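Local coordinates for 33-36 kDa outer membrane protein (Acinetobacter baumannii, PDB 6GIE) that probably forms a beta-barrel channel across the bacterial outer membrane through which small solutes can pass, at residues K60-E65 with V198-G203; A66-Q71 with N148-V153; M206-E211 with T226-T231; T231-V236 with T258-T263. One frame throughout, in Å; residues are numbered along the deposited sequence.

Contact 1. Residues K60-E65 with V198-G203; sequences KGPLAE and VGNIDG
Gly61 and Asn200 bring their CA atoms to 6.6 Å, and Glu65 and Val198 to 7.6 Å, so a turning loop leans on the end of a strand without pairing with it. Val198 presents both methyls to the loop. Val198 CG1, anti to the backbone N (chi1 176°), reaches the CG corner of Pro62 at 4.0 Å and touches Glu65 CB as well. The other methyl, CG2, lies 3.7 Å from Glu65 CG, where the bent glutamate chain passes across it. A branched residue suits this place because one side chain can press on two partners. The carboxylate of Glu65 goes on to a salt bridge with Lys196. Asn200 works from the edge of the contact: its ND2 gives a weak but straight hydrogen bond to Lys60 O (3.4 Å, 169° at the hydrogen), while its OD1 rests 3.6 Å from Pro62 CD. Gly61, with hydrogens alone on its CA, brings the backbone past that amide, Gly61 CA lying 3.8 Å from Asn200 OD1. Pro62 and Glu65 also pack on Phe229 of strand 220-229, and Val198 continues onto Phe68 and Leu69 of helix 66-69. The loop therefore lies within the barrel, against the inner side of the wall, touching strands 190-200, 220-229 and 252-261, just before the short helix.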
loop_
_atom_site.group_PDB
_atom_site.type_symbol
_atom_site.label_atom_id
_atom_site.label_comp_id
_atom_site.label_asym_id
_atom_site.label_seq_id
_atom_site.Cartn_x
_atom_site.Cartn_y
_atom_site.Cartn_z
ATOM N N LYS A 60 -15.147 3.055 11.736
ATOM C CA LYS A 60 -14.436 3.855 12.770
ATOM C C LYS A 60 -13.444 4.893 12.225
ATOM O O LYS A 60 -12.738 5.516 13.003
ATOM C CB LYS A 60 -13.721 2.944 13.780
ATOM C CG LYS A 60 -12.361 2.425 13.322
ATOM C CD LYS A 60 -11.854 1.352 14.276
ATOM C CE LYS A 60 -12.600 0.044 14.073
ATOM N NZ LYS A 60 -12.281 -0.971 15.104
ATOM N N GLY A 61 -13.391 5.073 10.906
ATOM C CA GLY A 61 -12.524 6.107 10.288
ATOM C C GLY A 61 -12.542 6.077 8.764
ATOM O O GLY A 61 -13.457 5.561 8.145
ATOM N N PRO A 62 -11.535 6.640 8.131
ATOM C CA PRO A 62 -11.574 6.554 6.650
ATOM C C PRO A 62 -11.704 5.090 6.117
ATOM O O PRO A 62 -10.977 4.153 6.609
ATOM C CB PRO A 62 -10.230 7.139 6.251
ATOM C CG PRO A 62 -9.324 6.982 7.484
ATOM C CD PRO A 62 -10.233 7.086 8.664
ATOM N N LEU A 63 -12.593 4.855 5.138
ATOM C CA LEU A 63 -12.884 3.472 4.705
ATOM C C LEU A 63 -11.645 2.895 4.056
ATOM O O LEU A 63 -11.342 1.700 4.240
ATOM C CB LEU A 63 -14.054 3.378 3.733
ATOM C CG LEU A 63 -15.472 3.753 4.144
ATOM C CD1 LEU A 63 -16.407 3.785 2.934
ATOM C CD2 LEU A 63 -16.015 2.787 5.139
ATOM N N ALA A 64 -10.859 3.710 3.345
ATOM C CA ALA A 64 -9.676 3.112 2.696
ATOM C C ALA A 64 -8.722 2.376 3.670
ATOM O O ALA A 64 -8.026 1.453 3.235
ATOM C CB ALA A 64 -8.890 4.136 1.879
ATOM N N GLU A 65 -8.688 2.803 4.951
ATOM C CA GLU A 65 -7.704 2.335 5.892
ATOM C C GLU A 65 -8.316 1.457 6.972
ATOM O O GLU A 65 -7.749 1.300 8.026
ATOM C CB GLU A 65 -6.993 3.530 6.590
ATOM C CG GLU A 65 -6.103 4.326 5.660
ATOM C CD GLU A 65 -4.902 3.565 5.086
ATOM O OE1 GLU A 65 -4.452 2.533 5.641
ATOM O OE2 GLU A 65 -4.420 3.973 4.000
ATOM N N VAL A 198 -2.362 6.498 10.811
ATOM C CA VAL A 198 -3.693 6.923 10.366
ATOM C C VAL A 198 -4.395 7.468 11.567
ATOM O O VAL A 198 -4.525 6.794 12.568
ATOM C CB VAL A 198 -4.515 5.774 9.707
ATOM C CG1 VAL A 198 -5.918 6.262 9.365
ATOM C CG2 VAL A 198 -3.851 5.349 8.422
ATOM N N GLY A 199 -4.747 8.743 11.518
ATOM C CA GLY A 199 -5.538 9.345 12.565
ATOM C C GLY A 199 -6.716 10.163 12.053
ATOM O O GLY A 199 -6.694 10.749 10.950
ATOM N N ASN A 200 -7.757 10.164 12.870
ATOM C CA ASN A 200 -8.911 11.037 12.709
ATOM C C ASN A 200 -8.540 12.396 13.176
ATOM O O ASN A 200 -7.829 12.490 14.156
ATOM C CB ASN A 200 -10.058 10.504 13.541
ATOM C CG ASN A 200 -10.595 9.200 12.968
ATOM O OD1 ASN A 200 -10.486 8.952 11.766
ATOM N ND2 ASN A 200 -11.158 8.373 13.809
ATOM N N ILE A 201 -8.976 13.454 12.490
ATOM C CA ILE A 201 -8.755 14.778 13.068
ATOM C C ILE A 201 -9.928 15.119 14.017
ATOM O O ILE A 201 -11.088 15.094 13.631
ATOM C CB ILE A 201 -8.414 15.887 12.037
ATOM C CG1 ILE A 201 -9.663 16.447 11.375
ATOM C CG2 ILE A 201 -7.416 15.398 10.985
ATOM C CD1 ILE A 201 -9.417 17.803 10.773
ATOM N N ASP A 202 -9.590 15.376 15.277
ATOM C CA ASP A 202 -10.575 15.497 16.358
ATOM C C ASP A 202 -11.627 16.558 16.041
ATOM O O ASP A 202 -11.309 17.636 15.549
ATOM C CB ASP A 202 -9.871 15.853 17.679
ATOM C CG ASP A 202 -8.965 14.726 18.193
ATOM O OD1 ASP A 202 -8.410 13.969 17.357
ATOM O OD2 ASP A 202 -8.797 14.604 19.436
ATOM N N GLY A 203 -12.881 16.243 16.327
ATOM C CA GLY A 203 -13.976 17.142 16.015
ATOM C C GLY A 203 -14.425 17.182 14.550
ATOM O O GLY A 203 -15.170 18.090 14.176
#

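Contact 2. Residues A66-Q71 with N148-V153; sequences AAFLNQ and NFLVAV
Phe68 meets Asn148 and Leu150 with the edge of its ring. Its CG stands anti to the backbone N (chi1 -176°), which carries the ring off the helix until its edge meets the strand. Asn148 O lies near the ring plane, 3.3 Å from Phe68 CE2, so the carbonyl faces the slightly positive rim of the aromatic. Farther round the same rim, Phe68 CE1 touches Leu150 CB at 3.8 Å and approaches Leu150 CD2. Leu69 makes the second touch: its CD2 methyl comes 3.5 Å from Asn148 OD1, the two side chains crossing at about a right angle. Asn148 has a positive phi (59°), a backbone conformation that asparagine tolerates well, at the tight turn leading into the strand. Gln71 likewise has positive phi, as the C-prime residue of the Schellman motif that ends the helix, with Gln71 N bonded to Phe68 O at 2.9 Å. Phenylalanine suits its place through size and ring electrons, since its ring is long enough to touch both Asn148 and Leu150 and also forms a cation-pi pair with Lys196. Helix 66-69 thus lies against strand 149-157 close to its start; Leu150 pairs through its backbone with Lys196 of strand 190-200, and Phe68 reaches Tyr104 of strand 94-105.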
loop_
_atom_site.group_PDB
_atom_site.type_symbol
_atom_site.label_atom_id
_atom_site.label_comp_id
_atom_site.label_asym_id
_atom_site.label_seq_id
_atom_site.Cartn_x
_atom_site.Cartn_y
_atom_site.Cartn_z
ATOM N N ALA A 66 -9.477 0.891 6.707
ATOM C CA ALA A 66 -10.211 0.124 7.717
ATOM C C ALA A 66 -9.437 -1.107 8.157
ATOM O O ALA A 66 -9.537 -1.478 9.365
ATOM C CB ALA A 66 -11.591 -0.287 7.175
ATOM N N ALA A 67 -8.666 -1.730 7.239
ATOM C CA ALA A 67 -7.929 -2.992 7.619
ATOM C C ALA A 67 -6.842 -2.645 8.650
ATOM O O ALA A 67 -6.701 -3.289 9.746
ATOM C CB ALA A 67 -7.308 -3.717 6.423
ATOM N N PHE A 68 -6.050 -1.651 8.288
ATOM C CA PHE A 68 -5.076 -1.090 9.248
ATOM C C PHE A 68 -5.679 -0.634 10.600
ATOM O O PHE A 68 -5.208 -1.027 11.709
ATOM C CB PHE A 68 -4.308 0.053 8.637
ATOM C CG PHE A 68 -3.249 0.586 9.545
ATOM C CD1 PHE A 68 -2.057 -0.107 9.720
ATOM C CD2 PHE A 68 -3.435 1.754 10.211
ATOM C CE1 PHE A 68 -1.074 0.395 10.603
ATOM C CE2 PHE A 68 -2.449 2.290 11.078
ATOM C CZ PHE A 68 -1.282 1.601 11.278
ATOM N N LEU A 69 -6.754 0.103 10.540
ATOM C CA LEU A 69 -7.371 0.541 11.777
ATOM C C LEU A 69 -7.965 -0.599 12.596
ATOM O O LEU A 69 -8.077 -0.485 13.796
ATOM C CB LEU A 69 -8.420 1.616 11.538
ATOM C CG LEU A 69 -7.907 2.966 10.952
ATOM C CD1 LEU A 69 -9.035 3.854 10.513
ATOM C CD2 LEU A 69 -7.078 3.686 11.999
ATOM N N ASN A 70 -8.404 -1.707 12.024
ATOM C CA ASN A 70 -8.676 -2.717 12.969
ATOM C C ASN A 70 -7.607 -3.832 13.098
ATOM O O ASN A 70 -7.856 -4.846 13.669
ATOM C CB ASN A 70 -10.174 -3.086 13.218
ATOM C CG ASN A 70 -11.113 -3.028 12.025
ATOM O OD1 ASN A 70 -11.860 -3.946 11.939
ATOM N ND2 ASN A 70 -11.279 -1.868 11.300
ATOM N N GLN A 71 -6.388 -3.543 12.633
ATOM C CA GLN A 71 -5.247 -4.438 12.787
ATOM C C GLN A 71 -5.661 -5.789 12.280
ATOM O O GLN A 71 -5.530 -6.788 12.959
ATOM C CB GLN A 71 -4.794 -4.473 14.263
ATOM C CG GLN A 71 -4.307 -3.069 14.639
ATOM C CD GLN A 71 -4.149 -2.856 16.130
ATOM O OE1 GLN A 71 -3.317 -3.484 16.755
ATOM N NE2 GLN A 71 -4.937 -1.940 16.697
ATOM N N ASN A 148 -2.590 3.080 16.245
ATOM C CA ASN A 148 -2.537 3.432 14.811
ATOM C C ASN A 148 -1.198 3.911 14.253
ATOM O O ASN A 148 -1.134 4.503 13.152
ATOM C CB ASN A 148 -3.641 4.412 14.498
ATOM C CG ASN A 148 -4.990 3.965 15.072
ATOM O OD1 ASN A 148 -5.370 2.782 14.968
ATOM N ND2 ASN A 148 -5.726 4.901 15.660
ATOM N N PHE A 149 -0.116 3.693 15.023
ATOM C CA PHE A 149 1.191 4.031 14.526
ATOM C C PHE A 149 2.059 2.799 14.502
ATOM O O PHE A 149 2.481 2.289 15.567
ATOM C CB PHE A 149 1.852 5.190 15.307
ATOM C CG PHE A 149 3.234 5.514 14.796
ATOM C CD1 PHE A 149 3.452 5.813 13.451
ATOM C CD2 PHE A 149 4.327 5.535 15.643
ATOM C CE1 PHE A 149 4.739 6.124 12.956
ATOM C CE2 PHE A 149 5.612 5.860 15.169
ATOM C CZ PHE A 149 5.835 6.143 13.832
ATOM N N LEU A 150 2.368 2.373 13.280
ATOM C CA LEU A 150 3.163 1.219 13.073
ATOM C C LEU A 150 4.579 1.594 12.647
ATOM O O LEU A 150 4.795 2.346 11.667
ATOM C CB LEU A 150 2.502 0.324 11.986
ATOM C CG LEU A 150 3.249 -0.906 11.446
ATOM C CD1 LEU A 150 3.560 -1.947 12.512
ATOM C CD2 LEU A 150 2.376 -1.583 10.350
ATOM N N VAL A 151 5.545 1.013 13.344
ATOM C CA VAL A 151 6.904 0.986 12.862
ATOM C C VAL A 151 7.368 -0.472 12.613
ATOM O O VAL A 151 7.231 -1.314 13.485
ATOM C CB VAL A 151 7.825 1.597 13.908
ATOM C CG1 VAL A 151 9.235 1.683 13.362
ATOM C CG2 VAL A 151 7.282 2.923 14.290
ATOM N N ALA A 152 8.017 -0.697 11.475
ATOM C CA ALA A 152 8.443 -2.030 11.041
ATOM C C ALA A 152 9.795 -2.000 10.327
ATOM O O ALA A 152 10.064 -1.113 9.536
ATOM C CB ALA A 152 7.426 -2.627 10.146
ATOM N N VAL A 153 10.656 -2.945 10.691
ATOM C CA VAL A 153 11.942 -3.080 10.054
ATOM C C VAL A 153 11.979 -4.476 9.448
ATOM O O VAL A 153 11.361 -5.382 9.972
ATOM C CB VAL A 153 13.111 -2.970 11.067
ATOM C CG1 VAL A 153 13.185 -1.560 11.651
ATOM C CG2 VAL A 153 12.948 -3.998 12.167
#

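Contact 3. Residues M206-E211 with T226-T231; sequences MAIGFE and TDLFVT. With C8E ((hydroxyethyloxy)tri(ethyloxy)octane), chain E.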
loop_
_atom_site.group_PDB
_atom_site.type_symbol
_atom_site.label_atom_id
_atom_site.label_comp_id
_atom_site.label_asym_id
_atom_site.label_seq_id
_atom_site.Cartn_x
_atom_site.Cartn_y
_atom_site.Cartn_z
ATOM N N MET A 206 -12.886 14.143 9.030
ATOM C CA MET A 206 -11.704 14.081 8.181
ATOM C C MET A 206 -10.651 13.211 8.860
ATOM O O MET A 206 -10.754 12.883 10.054
ATOM C CB MET A 206 -11.194 15.493 7.886
ATOM C CG MET A 206 -12.302 16.428 7.314
ATOM S SD MET A 206 -11.680 18.117 7.206
ATOM C CE MET A 206 -11.151 18.033 5.534
ATOM N N ALA A 207 -9.632 12.870 8.125
ATOM C CA ALA A 207 -8.564 12.114 8.667
ATOM C C ALA A 207 -7.367 12.281 7.762
ATOM O O ALA A 207 -7.458 12.782 6.639
ATOM C CB ALA A 207 -8.944 10.605 8.787
ATOM N N ILE A 208 -6.259 11.743 8.259
ATOM C CA ILE A 208 -5.006 11.820 7.561
ATOM C C ILE A 208 -4.209 10.553 7.696
ATOM O O ILE A 208 -4.245 9.911 8.743
ATOM C CB ILE A 208 -4.269 13.012 8.119
ATOM C CG1 ILE A 208 -3.062 13.342 7.239
ATOM C CG2 ILE A 208 -3.858 12.760 9.565
ATOM C CD1 ILE A 208 -2.586 14.800 7.456
ATOM N N GLY A 209 -3.502 10.180 6.640
ATOM C CA GLY A 209 -2.624 9.011 6.668
ATOM C C GLY A 209 -1.261 9.293 6.096
ATOM O O GLY A 209 -1.124 10.007 5.077
ATOM N N PHE A 210 -0.234 8.736 6.745
ATOM C CA PHE A 210 1.128 8.934 6.301
ATOM C C PHE A 210 1.763 7.591 6.270
ATOM O O PHE A 210 1.525 6.741 7.214
ATOM C CB PHE A 210 1.991 9.809 7.276
ATOM C CG PHE A 210 1.430 11.156 7.589
ATOM C CD1 PHE A 210 1.463 12.199 6.657
ATOM C CD2 PHE A 210 0.936 11.440 8.870
ATOM C CE1 PHE A 210 0.983 13.480 6.996
ATOM C CE2 PHE A 210 0.477 12.691 9.217
ATOM C CZ PHE A 210 0.471 13.702 8.267
ATOM N N GLU A 211 2.628 7.427 5.273
ATOM C CA GLU A 211 3.504 6.239 5.150
ATOM C C GLU A 211 4.879 6.675 4.616
ATOM O O GLU A 211 4.990 7.479 3.651
ATOM C CB GLU A 211 2.938 5.188 4.134
ATOM C CG GLU A 211 1.891 4.274 4.669
ATOM C CD GLU A 211 1.784 2.906 3.949
ATOM O OE1 GLU A 211 2.758 2.102 3.911
ATOM O OE2 GLU A 211 0.679 2.605 3.473
ATOM N N THR A 226 1.270 10.741 1.421
ATOM C CA THR A 226 0.342 11.323 2.383
ATOM C C THR A 226 -1.048 11.226 1.832
ATOM O O THR A 226 -1.236 11.449 0.628
ATOM C CB THR A 226 0.734 12.812 2.633
ATOM O OG1 THR A 226 2.014 12.803 3.233
ATOM C CG2 THR A 226 -0.267 13.583 3.517
ATOM N N ASP A 227 -2.028 10.952 2.681
ATOM C CA ASP A 227 -3.419 10.899 2.199
ATOM C C ASP A 227 -4.272 11.788 3.048
ATOM O O ASP A 227 -4.227 11.691 4.262
ATOM C CB ASP A 227 -3.949 9.462 2.249
ATOM C CG ASP A 227 -3.395 8.595 1.113
ATOM O OD1 ASP A 227 -3.364 9.032 -0.070
ATOM O OD2 ASP A 227 -2.995 7.446 1.391
ATOM N N LEU A 228 -5.037 12.673 2.423
ATOM C CA LEU A 228 -5.986 13.520 3.138
ATOM C C LEU A 228 -7.396 12.942 2.885
ATOM O O LEU A 228 -7.957 13.074 1.785
ATOM C CB LEU A 228 -5.926 14.967 2.633
ATOM C CG LEU A 228 -4.518 15.486 2.337
ATOM C CD1 LEU A 228 -4.449 16.936 1.885
ATOM C CD2 LEU A 228 -3.725 15.362 3.614
ATOM N N PHE A 229 -7.985 12.443 3.965
ATOM C CA PHE A 229 -9.325 11.904 3.986
ATOM C C PHE A 229 -10.286 13.018 4.194
ATOM O O PHE A 229 -10.634 13.333 5.315
ATOM C CB PHE A 229 -9.424 10.783 5.008
ATOM C CG PHE A 229 -8.548 9.663 4.644
ATOM C CD1 PHE A 229 -8.943 8.780 3.634
ATOM C CD2 PHE A 229 -7.304 9.516 5.216
ATOM C CE1 PHE A 229 -8.093 7.777 3.219
ATOM C CE2 PHE A 229 -6.449 8.494 4.829
ATOM C CZ PHE A 229 -6.836 7.615 3.813
ATOM N N VAL A 230 -10.615 13.709 3.106
ATOM C CA VAL A 230 -11.390 14.915 3.284
ATOM C C VAL A 230 -12.810 14.579 3.726
ATOM O O VAL A 230 -13.463 15.409 4.335
ATOM C CB VAL A 230 -11.392 15.867 2.063
ATOM C CG1 VAL A 230 -9.971 16.311 1.703
ATOM C CG2 VAL A 230 -12.110 15.251 0.890
ATOM N N THR A 231 -13.276 13.369 3.409
ATOM C CA THR A 231 -14.366 12.752 4.136
ATOM C C THR A 231 -13.919 11.318 4.306
ATOM O O THR A 231 -12.922 10.941 3.702
ATOM C CB THR A 231 -15.671 12.706 3.315
ATOM O OG1 THR A 231 -15.590 11.651 2.322
ATOM C CG2 THR A 231 -15.979 14.046 2.676
HETATM C C14 C8E E . -2.714 16.708 -2.133
HETATM O O15 C8E E . -1.856 15.903 -1.324
HETATM C C16 C8E E . -1.637 16.443 -0.019
HETATM C C17 C8E E . -0.407 15.846 0.656
HETATM O O18 C8E E . 0.773 16.605 0.327
HETATM C C19 C8E E . 1.888 16.411 1.207
HETATM C C20 C8E E . 2.942 15.516 0.576
HETATM O O21 C8E E . 4.200 16.170 0.715
#
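Ala207 and Phe229 form a hydrogen-bonded antiparallel pair, and two residues along, Gly209 and Asp227 form the next. The tight part is this ladder together with the face bearing Ala207 and Phe229. Phe229 N reaches Ala207 O and Asp227 N reaches Gly209 O, each at 2.7 Å. Phe229 sits with CG beside its own backbone N (chi1 -63°), which lays the ring along the neighbouring strand. The edge of the ring runs past Ile208 N, and Phe229 CE2 comes 3.8 Å from Gly209 N. Glycine suits that spot because the ring edge lies directly against its backbone. Alanine is small enough for Ala207 CB to rest 3.8 Å from Phe229 CB.

The opposite face is looser. Ile208 CD1 and Leu228 CD2 lie side by side at 4.0 Å, and Phe210 offers its ring edge to Thr226 OG1. A detergent molecule rests here, its C16 3.4 Å from Leu228 CD1, consistent with a surface that meets lipid. Small residues and the Phe229 ring on the inner face, with apolar side chains outside, make this the base of a beta hairpin in a transmembrane beta-barrel.

Contact 4. Residues T231-V236 with T258-T263; sequences TPKLSV and TQYFIT. With C8E ((hydroxyethyloxy)tri(ethyloxy)octane), chain C; C8E ((hydroxyethyloxy)tri(ethyloxy)octane), chain B.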
loop_
_atom_site.group_PDB
_atom_site.type_symbol
_atom_site.label_atom_id
_atom_site.label_comp_id
_atom_site.label_asym_id
_atom_site.label_seq_id
_atom_site.Cartn_x
_atom_site.Cartn_y
_atom_site.Cartn_z
ATOM N N THR A 231 -13.276 13.369 3.409
ATOM C CA THR A 231 -14.366 12.752 4.136
ATOM C C THR A 231 -13.919 11.318 4.306
ATOM O O THR A 231 -12.922 10.941 3.702
ATOM C CB THR A 231 -15.671 12.706 3.315
ATOM O OG1 THR A 231 -15.590 11.651 2.322
ATOM C CG2 THR A 231 -15.979 14.046 2.676
ATOM N N PRO A 232 -14.693 10.496 5.001
ATOM C CA PRO A 232 -14.350 9.083 5.194
ATOM C C PRO A 232 -14.302 8.264 3.866
ATOM O O PRO A 232 -13.637 7.174 3.770
ATOM C CB PRO A 232 -15.495 8.563 6.128
ATOM C CG PRO A 232 -15.997 9.795 6.803
ATOM C CD PRO A 232 -15.938 10.837 5.712
ATOM N N LYS A 233 -14.975 8.793 2.843
ATOM C CA LYS A 233 -15.033 8.096 1.546
ATOM C C LYS A 233 -14.114 8.679 0.535
ATOM O O LYS A 233 -13.833 8.024 -0.472
ATOM C CB LYS A 233 -16.441 8.136 0.986
ATOM C CG LYS A 233 -17.469 7.859 2.058
ATOM C CD LYS A 233 -18.732 7.251 1.499
ATOM C CE LYS A 233 -19.427 8.262 0.590
ATOM N NZ LYS A 233 -20.171 7.518 -0.473
ATOM N N LEU A 234 -13.669 9.911 0.752
ATOM C CA LEU A 234 -12.945 10.559 -0.287
ATOM C C LEU A 234 -11.551 10.917 0.119
ATOM O O LEU A 234 -11.305 11.596 1.129
ATOM C CB LEU A 234 -13.751 11.774 -0.793
ATOM C CG LEU A 234 -13.068 12.606 -1.880
ATOM C CD1 LEU A 234 -12.859 11.833 -3.158
ATOM C CD2 LEU A 234 -13.791 13.919 -2.207
ATOM N N SER A 235 -10.579 10.507 -0.664
ATOM C CA SER A 235 -9.212 10.904 -0.258
ATOM C C SER A 235 -8.457 11.427 -1.422
ATOM O O SER A 235 -8.643 10.970 -2.529
ATOM C CB SER A 235 -8.425 9.758 0.359
ATOM O OG SER A 235 -8.157 8.736 -0.583
ATOM N N VAL A 236 -7.550 12.343 -1.131
ATOM C CA VAL A 236 -6.686 12.842 -2.126
ATOM C C VAL A 236 -5.344 12.825 -1.544
ATOM O O VAL A 236 -5.196 13.162 -0.375
ATOM C CB VAL A 236 -7.040 14.289 -2.585
ATOM C CG1 VAL A 236 -7.014 15.283 -1.448
ATOM C CG2 VAL A 236 -6.031 14.738 -3.632
ATOM N N THR A 258 -6.018 9.690 -6.006
ATOM C CA THR A 258 -7.334 10.026 -5.600
ATOM C C THR A 258 -8.061 8.726 -5.390
ATOM O O THR A 258 -7.807 7.753 -6.146
ATOM C CB THR A 258 -7.943 10.835 -6.765
ATOM O OG1 THR A 258 -8.660 11.974 -6.304
ATOM C CG2 THR A 258 -8.696 10.062 -7.639
ATOM N N GLN A 259 -8.961 8.694 -4.398
ATOM C CA GLN A 259 -9.806 7.576 -4.273
ATOM C C GLN A 259 -11.153 7.902 -3.667
ATOM O O GLN A 259 -11.238 8.727 -2.733
ATOM C CB GLN A 259 -9.086 6.438 -3.497
ATOM C CG GLN A 259 -9.950 5.187 -3.295
ATOM C CD GLN A 259 -9.241 4.037 -2.598
ATOM O OE1 GLN A 259 -9.379 2.878 -3.008
ATOM N NE2 GLN A 259 -8.511 4.338 -1.520
ATOM N N TYR A 260 -12.217 7.290 -4.218
ATOM C CA TYR A 260 -13.560 7.578 -3.709
ATOM C C TYR A 260 -14.386 6.332 -3.565
ATOM O O TYR A 260 -14.533 5.584 -4.521
ATOM C CB TYR A 260 -14.341 8.574 -4.607
ATOM C CG TYR A 260 -15.787 8.845 -4.108
ATOM C CD1 TYR A 260 -16.019 9.462 -2.884
ATOM C CD2 TYR A 260 -16.883 8.463 -4.837
ATOM C CE1 TYR A 260 -17.309 9.681 -2.398
ATOM C CE2 TYR A 260 -18.186 8.691 -4.390
ATOM C CZ TYR A 260 -18.402 9.301 -3.165
ATOM O OH TYR A 260 -19.683 9.542 -2.694
ATOM N N PHE A 261 -14.970 6.140 -2.386
ATOM C CA PHE A 261 -15.880 5.019 -2.157
ATOM C C PHE A 261 -17.271 5.454 -2.520
ATOM O O PHE A 261 -17.867 6.229 -1.825
ATOM C CB PHE A 261 -15.863 4.588 -0.694
ATOM C CG PHE A 261 -14.765 3.669 -0.356
ATOM C CD1 PHE A 261 -13.461 4.162 -0.193
ATOM C CD2 PHE A 261 -15.014 2.314 -0.155
ATOM C CE1 PHE A 261 -12.430 3.304 0.151
ATOM C CE2 PHE A 261 -13.985 1.455 0.192
ATOM C CZ PHE A 261 -12.692 1.960 0.357
ATOM N N ILE A 262 -17.791 4.940 -3.620
ATOM C CA ILE A 262 -19.162 5.247 -4.078
ATOM C C ILE A 262 -20.135 4.644 -3.069
ATOM O O ILE A 262 -21.134 5.229 -2.743
ATOM C CB ILE A 262 -19.401 4.642 -5.488
ATOM C CG1 ILE A 262 -18.426 5.241 -6.500
ATOM C CG2 ILE A 262 -20.850 4.796 -5.921
ATOM C CD1 ILE A 262 -18.450 4.553 -7.829
ATOM N N THR A 263 -19.828 3.436 -2.607
ATOM C CA THR A 263 -20.484 2.828 -1.453
ATOM C C THR A 263 -19.343 2.226 -0.690
ATOM O O THR A 263 -18.240 2.105 -1.230
ATOM C CB THR A 263 -21.411 1.653 -1.802
ATOM O OG1 THR A 263 -20.644 0.572 -2.356
ATOM C CG2 THR A 263 -22.483 2.114 -2.776
HETATM C C6 C8E C . -12.654 11.974 -6.829
HETATM C C7 C8E C . -11.664 11.157 -7.606
HETATM C C8 C8E C . -11.951 9.674 -7.516
HETATM O O9 C8E C . -12.144 9.126 -8.838
HETATM C C10 C8E C . -10.990 8.988 -9.659
HETATM C C11 C8E C . -11.334 8.503 -11.062
HETATM O O12 C8E C . -11.323 9.494 -12.108
HETATM C C13 C8E C . -10.551 10.648 -11.925
HETATM C C14 C8E C . -9.994 11.219 -13.210
HETATM O O15 C8E C . -8.767 11.761 -12.727
HETATM C C16 C8E C . -7.837 12.256 -13.641
HETATM C C17 C8E C . -6.467 11.996 -13.041
HETATM O O18 C8E C . -6.478 12.062 -11.620
HETATM C C19 C8E C . -5.214 11.625 -11.100
HETATM C C20 C8E C . -5.217 11.698 -9.574
HETATM O O21 C8E C . -4.594 12.909 -9.124
HETATM C C1 C8E B . -17.897 14.145 -2.382
HETATM C C2 C8E B . -17.777 13.207 -3.570
HETATM C C3 C8E B . -16.826 13.780 -4.625
HETATM C C4 C8E B . -16.252 12.679 -5.510
HETATM C C5 C8E B . -15.354 13.160 -6.652
HETATM C C6 C8E B . -14.273 14.179 -6.253
HETATM C C7 C8E B . -13.646 14.810 -7.503
HETATM C C8 C8E B . -12.198 15.278 -7.348
HETATM O O9 C8E B . -11.465 15.001 -8.556
HETATM C C10 C8E B . -10.289 15.778 -8.778
HETATM C C11 C8E B . -9.280 14.987 -9.620
HETATM O O HOH W 1 -6.929 6.421 -0.181
#
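Lys233 and Tyr260 run side by side in the same direction, and their ends meet where Lys233 NZ donates to Tyr260 OH at 3.0 Å. The lysine bends at chi3 (-66°), which also brings Lys233 NZ to Phe261 O, at 3.0 Å and in the plane of that carbonyl. A long, flexible chain suits this position, because the amine can bind a phenol and a backbone oxygen together while its CB packs on Tyr260 CE1. Leu234 lies beside the ring, its CB at the edge 3.9 Å from Tyr260 CD1. A detergent tail runs over one face of the tyrosine, with its C4 4.1 Å above the ring plane, and a second detergent touches Leu234 and Thr258. Ser235 and Gln259 point the other way, into the barrel. A water bridges them, 2.7 Å from Ser235 OG and 2.9 Å from Gln259 NE2, and Gln259 OE1 accepts from Lys293. Between the two faces the backbones hold the register: Ser235 N reaches Gln259 O at 2.8 Å, and Phe261 N binds Lys233 O. Thr231 OG1 accepts from Lys233 N in an ST turn just before strand 234-242. The chemistry implies a polar, water-bridged pair inside and an apolar, detergent-coated outer face, consistent with contact with lipid; Tyr260, its hydroxyl held by Lys233, would fit the aromatic belt of outer-membrane barrels.

How the contacts relate
From the N terminus, the inward-folded piece 60-71 supplies the first partner of both contact 1 and contact 2. Contact 2 closes its loop at strand 149-157, and contact 1 closes a larger one at strand 190-200, so contact 2 is nested within contact 1; Val198 O packs on Asn148 CB between them. Contacts 3 and 4 follow in series, each a hairpin, sharing Thr231 at the turn between strands 220-229 and 234-242. No loops cross. Gly199 links contact 1 to contact 3 by a probable backbone bond to Ile208, and Leu63 reaches Pro232 of contact 4. Together they tie the inward-folded loop and short helix to one end of the barrel, probably the periplasmic one.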